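Local atomic coordinates of ancestral congerin Con-anc (PDB entry 3AJY), a protein that binds galactose-containing glycans as a galectin-type lectin, a reconstructed ancestor of the fish congerins. Residues A[91-95]-A[96-100]. Sequence-based numbering, arbitrary orientation.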
ATOM      1  N   THR A  91      -7.784   9.229   9.073  1.00 29.20           N
ATOM      2  CA  THR A  91      -8.834   8.311   9.473  1.00 29.74           C
ATOM      3  C   THR A  91     -10.111   9.102   9.353  1.00 29.41           C
ATOM      4  O   THR A  91     -10.068  10.323   9.216  1.00 28.77           O
ATOM      5  CB  THR A  91      -8.636   7.772  10.933  1.00 29.85           C
ATOM      6  OG1 THR A  91      -9.555   6.698  11.166  1.00 31.75           O
ATOM      7  CG2 THR A  91      -8.885   8.846  11.949  1.00 30.04           C
ATOM      8  N   PHE A  92     -11.243   8.424   9.416  1.00 29.92           N
ATOM      9  CA  PHE A  92     -12.512   9.113   9.273  1.00 31.20           C
ATOM     10  C   PHE A  92     -13.683   8.393   9.906  1.00 31.80           C
ATOM     11  O   PHE A  92     -13.671   7.181  10.035  1.00 31.54           O
ATOM     12  CB  PHE A  92     -12.825   9.355   7.790  1.00 31.09           C
ATOM     13  CG  PHE A  92     -13.006   8.106   6.985  1.00 31.00           C
ATOM     14  CD1 PHE A  92     -11.907   7.445   6.448  1.00 31.03           C
ATOM     15  CD2 PHE A  92     -14.276   7.619   6.709  1.00 30.91           C
ATOM     16  CE1 PHE A  92     -12.069   6.304   5.693  1.00 30.51           C
ATOM     17  CE2 PHE A  92     -14.452   6.473   5.941  1.00 31.55           C
ATOM     18  CZ  PHE A  92     -13.348   5.811   5.433  1.00 31.61           C
ATOM     19  N   ASP A  93     -14.710   9.162  10.257  1.00 33.20           N
ATOM     20  CA  ASP A  93     -16.028   8.606  10.527  1.00 34.44           C
ATOM     21  C   ASP A  93     -17.032   9.078   9.456  1.00 35.13           C
ATOM     22  O   ASP A  93     -16.633   9.685   8.439  1.00 34.45           O
ATOM     23  CB  ASP A  93     -16.461   8.923  11.963  1.00 34.86           C
ATOM     24  CG  ASP A  93     -16.538  10.398  12.238  1.00 35.90           C
ATOM     25  OD1 ASP A  93     -16.093  10.818  13.331  1.00 33.78           O
ATOM     26  OD2 ASP A  93     -17.056  11.135  11.369  1.00 35.53           O
ATOM     27  N   THR A  94     -18.321   8.802   9.653  1.00 35.79           N
ATOM     28  CA  THR A  94     -19.327   9.201   8.649  1.00 37.24           C
ATOM     29  C   THR A  94     -19.478  10.720   8.498  1.00 37.23           C
ATOM     30  O   THR A  94     -20.036  11.198   7.510  1.00 37.50           O
ATOM     31  CB  THR A  94     -20.728   8.574   8.899  1.00 37.42           C
ATOM     32  OG1 THR A  94     -21.043   8.635  10.302  1.00 40.32           O
ATOM     33  CG2 THR A  94     -20.767   7.127   8.394  1.00 37.51           C
ATOM     34  N   ASN A  95     -18.975  11.473   9.471  1.00 37.33           N
ATOM     35  CA  ASN A  95     -19.099  12.931   9.444  1.00 37.73           C
ATOM     36  C   ASN A  95     -17.836  13.670   8.990  1.00 37.19           C
ATOM     37  O   ASN A  95     -17.913  14.662   8.252  1.00 36.36           O
ATOM     38  CB  ASN A  95     -19.543  13.454  10.812  1.00 38.09           C
ATOM     39  CG  ASN A  95     -20.914  12.930  11.223  1.00 40.83           C
ATOM     40  OD1 ASN A  95     -21.884  12.981  10.448  1.00 43.56           O
ATOM     41  ND2 ASN A  95     -20.999  12.413  12.437  1.00 42.94           N
ATOM     42  N   LYS A  96     -16.681  13.187   9.446  1.00 36.60           N
ATOM     43  CA  LYS A  96     -15.424  13.916   9.273  1.00 36.10           C
ATOM     44  C   LYS A  96     -14.236  13.035   8.881  1.00 34.70           C
ATOM     45  O   LYS A  96     -14.203  11.849   9.186  1.00 34.59           O
ATOM     46  CB  LYS A  96     -15.083  14.669  10.562  1.00 36.27           C
ATOM     47  CG  LYS A  96     -16.028  15.815  10.872  1.00 38.43           C
ATOM     48  CD  LYS A  96     -15.397  16.809  11.826  1.00 40.08           C
ATOM     49  CE  LYS A  96     -15.971  16.705  13.239  1.00 42.82           C
ATOM     50  NZ  LYS A  96     -15.866  18.038  13.936  1.00 41.21           N
ATOM     51  N   PHE A  97     -13.274  13.637   8.191  1.00 33.82           N
ATOM     52  CA  PHE A  97     -11.931  13.073   8.042  1.00 33.31           C
ATOM     53  C   PHE A  97     -11.065  13.714   9.104  1.00 33.06           C
ATOM     54  O   PHE A  97     -11.227  14.893   9.395  1.00 32.84           O
ATOM     55  CB  PHE A  97     -11.353  13.362   6.646  1.00 32.36           C
ATOM     56  CG  PHE A  97     -11.938  12.500   5.577  1.00 32.43           C
ATOM     57  CD1 PHE A  97     -11.400  11.239   5.314  1.00 31.22           C
ATOM     58  CD2 PHE A  97     -13.058  12.914   4.869  1.00 30.83           C
ATOM     59  CE1 PHE A  97     -11.958  10.414   4.348  1.00 33.02           C
ATOM     60  CE2 PHE A  97     -13.622  12.094   3.902  1.00 31.24           C
ATOM     61  CZ  PHE A  97     -13.075  10.845   3.639  1.00 31.23           C
ATOM     62  N   TYR A  98     -10.153  12.943   9.681  1.00 33.71           N
ATOM     63  CA  TYR A  98      -9.207  13.473  10.665  1.00 34.30           C
ATOM     64  C   TYR A  98      -7.795  13.240  10.167  1.00 34.30           C
ATOM     65  O   TYR A  98      -7.385  12.101   9.972  1.00 34.31           O
ATOM     66  CB  TYR A  98      -9.399  12.804  12.020  1.00 34.83           C
ATOM     67  CG  TYR A  98     -10.823  12.845  12.493  1.00 36.29           C
ATOM     68  CD1 TYR A  98     -11.735  11.860  12.106  1.00 35.38           C
ATOM     69  CD2 TYR A  98     -11.273  13.880  13.312  1.00 36.38           C
ATOM     70  CE1 TYR A  98     -13.058  11.898  12.544  1.00 36.46           C
ATOM     71  CE2 TYR A  98     -12.597  13.923  13.746  1.00 36.64           C
ATOM     72  CZ  TYR A  98     -13.476  12.931  13.362  1.00 36.05           C
ATOM     73  OH  TYR A  98     -14.790  12.978  13.779  1.00 36.24           O
ATOM     74  N   ILE A  99      -7.066  14.326   9.944  1.00 34.75           N
ATOM     75  CA  ILE A  99      -5.747  14.275   9.314  1.00 35.10           C
ATOM     76  C   ILE A  99      -4.654  14.722  10.304  1.00 36.02           C
ATOM     77  O   ILE A  99      -4.742  15.818  10.859  1.00 35.86           O
ATOM     78  CB  ILE A  99      -5.702  15.197   8.067  1.00 34.59           C
ATOM     79  CG1 ILE A  99      -6.792  14.829   7.046  1.00 34.57           C
ATOM     80  CG2 ILE A  99      -4.334  15.157   7.423  1.00 33.64           C
ATOM     81  CD1 ILE A  99      -7.926  15.837   6.921  1.00 33.58           C
ATOM     82  N   GLU A 100      -3.637  13.882  10.518  1.00 37.15           N
ATOM     83  CA  GLU A 100      -2.474  14.250  11.342  1.00 39.06           C
ATOM     84  C   GLU A 100      -1.187  14.345  10.523  1.00 39.48           C
ATOM     85  O   GLU A 100      -0.792  13.399   9.848  1.00 39.20           O
ATOM     86  CB  GLU A 100      -2.263  13.293  12.525  1.00 38.87           C
ATOM     87  CG  GLU A 100      -1.125  13.739  13.481  1.00 39.90           C
ATOM     88  CD  GLU A 100      -0.950  12.831  14.703  1.00 41.52           C
ATOM     89  OE1 GLU A 100      -1.297  11.626  14.628  1.00 44.56           O
ATOM     90  OE2 GLU A 100      -0.462  13.327  15.755  1.00 46.08           O
TER
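Thr-91 and Tyr-98 form an antiparallel hydrogen-bonded pair, Thr-91 N giving to Tyr-98 O at 3.0 Å and Tyr-98 N to Thr-91 O at 2.7 Å, while the next pair, Phe-92 with Phe-97, is non-hydrogen-bonded. Beyond it Asp-93 N donates to Lys-96 O, the last backbone bond before the chain reverses. Asp-93 then ties the turn through its carboxylate, whose CG sits between the backbone N and the carbonyl carbon (chi1 60°) and is thereby brought over the loop. Asp-93 OD2 takes two amide donors: Asn-95 N, two residues on, at 2.7 Å on the anti side, an i to i+2 bond that closes an Asx turn, and Lys-96 N at 2.8 Å on the syn side. The other oxygen, Asp-93 OD1, accepts from Tyr-98 OH at 2.6 Å, also syn; each of these syn donors, Lys-96 N and Tyr-98 OH, stands somewhat out of the carboxylate plane. Carboxylate and phenol ring are turned 79° apart, and the acid meets the ring at its edge. Three donors thus grip both oxygens and fix the group's rotation, and should favour its ionised form. Lys-96 turns its ammonium away from this cluster to a salt bridge with Glu-108 on the adjoining strand.

On the opposite face of the hairpin, Phe-92 and Phe-97 lie side by side and point the same way. Their ring planes are 39° apart, an oblique pairing, with Phe-92 CB 3.4 Å from Phe-97 CD1. Both side chains touch Leu-118 of the other sheet, and Phe-12 meets the Phe-92 ring edge-to-face. This is a beta hairpin of strands 85-92 and 96-101, its reversal tied by an Asx turn and its Phe-92 and Phe-97 face packed on the other sheet of the galectin beta-sandwich.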